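2-C-methyl-D-erythritol 2,4-cyclodiphosphate synthase (Francisella tularensis subsp. tularensis, PDB 3RE3) probably converts 4-diphosphocytidyl-2-C-methyl-D-erythritol 2-phosphate into 2-C-methyl-D-erythritol 2,4-cyclodiphosphate with release of CMP, a step of the non-mevalonate isoprenoid pathway. Local coordinates at residues A[53-57]-A[58-62]. Numbering follows the deposited sequence.
Sequences AILGA and LGLGD. With NA (sodium ion), chain F.
L55 and L60 meet across the end of helix 45-57, their CB atoms 4.0 Å apart and their side chains crossing at about a right angle. The carbonyl of L55 ties the same two residues together, since its O accepts the amide of L60 at 2.9 Å. L58 N still gives an i+4 helical bond to I54 O. The next amide breaks the pattern: G59 N turns to G56 O at 3.0 Å, nearly straight at the hydrogen (167°) but well above the carbonyl plane. G59 can make this turn because its phi is positive (68°), a conformation that a residue without a side chain adopts at little cost. G56 O does double duty, also binding a sodium ion at 2.9 Å; N99 of a second subunit binds the same ion.

The tightly packed side centres on buried L55, whose CD1 reaches the backbone of D62, 3.7 Å from its C atom. The first torsion of L58 (-53°) sets CG beside its own backbone N and against the I54 carbonyl. Branched apolar side chains suit both leucines, for L55 rests on I86 and L58 on L90, both of helix 79-92, with L160 of strand 151-161 also touching L58. L60 and D62, by contrast, are partly exposed, and the CB of D62 points away from the helix end. There a carboxylate suits the N-cap, D62 OD1 accepting the K65 N-H to cap the first turn of helix 63-66, while G61, again at positive phi, donates its amide to N134 of the second subunit. Helix 45-57 thus ends at a subunit interface in a Schellman motif, its 6→1 bond running from L60 N to L55 O and its 5→2 bond from G59 N to G56 O.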
# COMPACT_ATOMS: atom_id res chain seq x y z
N ALA A 53 7.80 -6.57 -5.82
CA ALA A 53 7.57 -7.02 -4.45
C ALA A 53 8.59 -8.09 -4.06
O ALA A 53 9.15 -8.09 -2.96
CB ALA A 53 6.15 -7.55 -4.29
N ILE A 54 8.84 -8.99 -5.00
CA ILE A 54 9.74 -10.10 -4.77
C ILE A 54 11.19 -9.63 -4.63
O ILE A 54 11.86 -9.97 -3.67
CB ILE A 54 9.59 -11.17 -5.86
CG1 ILE A 54 8.31 -11.97 -5.60
CG2 ILE A 54 10.79 -12.09 -5.90
CD1 ILE A 54 7.86 -12.84 -6.74
N LEU A 55 11.66 -8.81 -5.57
CA LEU A 55 13.00 -8.25 -5.45
C LEU A 55 13.04 -7.36 -4.24
O LEU A 55 14.07 -7.24 -3.58
CB LEU A 55 13.36 -7.45 -6.70
CG LEU A 55 13.29 -8.31 -7.96
CD1 LEU A 55 13.35 -7.48 -9.22
CD2 LEU A 55 14.40 -9.32 -7.95
N GLY A 56 11.92 -6.73 -3.93
CA GLY A 56 11.84 -5.92 -2.73
C GLY A 56 12.12 -6.75 -1.49
O GLY A 56 12.99 -6.43 -0.69
N ALA A 57 11.36 -7.82 -1.33
CA ALA A 57 11.56 -8.72 -0.19
C ALA A 57 13.01 -9.19 -0.03
O ALA A 57 13.50 -9.31 1.08
CB ALA A 57 10.61 -9.91 -0.30
N LEU A 58 13.70 -9.40 -1.15
CA LEU A 58 15.08 -9.88 -1.16
C LEU A 58 16.17 -8.79 -1.03
O LEU A 58 17.34 -9.13 -1.08
CB LEU A 58 15.35 -10.64 -2.46
CG LEU A 58 14.45 -11.80 -2.90
CD1 LEU A 58 14.94 -12.39 -4.22
CD2 LEU A 58 14.39 -12.89 -1.85
N GLY A 59 15.79 -7.52 -0.91
CA GLY A 59 16.77 -6.44 -0.84
C GLY A 59 17.52 -6.24 -2.15
O GLY A 59 18.62 -5.71 -2.20
N LEU A 60 16.88 -6.67 -3.23
CA LEU A 60 17.41 -6.57 -4.59
C LEU A 60 17.02 -5.32 -5.39
O LEU A 60 17.28 -5.26 -6.58
CB LEU A 60 17.12 -7.83 -5.38
CG LEU A 60 17.81 -9.00 -4.68
CD1 LEU A 60 17.68 -10.29 -5.47
CD2 LEU A 60 19.27 -8.66 -4.46
N GLY A 61 16.40 -4.34 -4.74
CA GLY A 61 15.90 -3.16 -5.43
C GLY A 61 14.64 -3.34 -6.26
O GLY A 61 13.59 -3.66 -5.71
N ASP A 62 14.69 -3.01 -7.54
CA ASP A 62 13.53 -3.20 -8.42
C ASP A 62 13.91 -3.88 -9.72
O ASP A 62 15.07 -4.20 -9.94
CB ASP A 62 12.81 -1.86 -8.68
CG ASP A 62 13.76 -0.75 -9.10
OD1 ASP A 62 14.86 -1.06 -9.62
OD2 ASP A 62 13.41 0.45 -8.91
NA NA F . 13.97 -5.91 2.01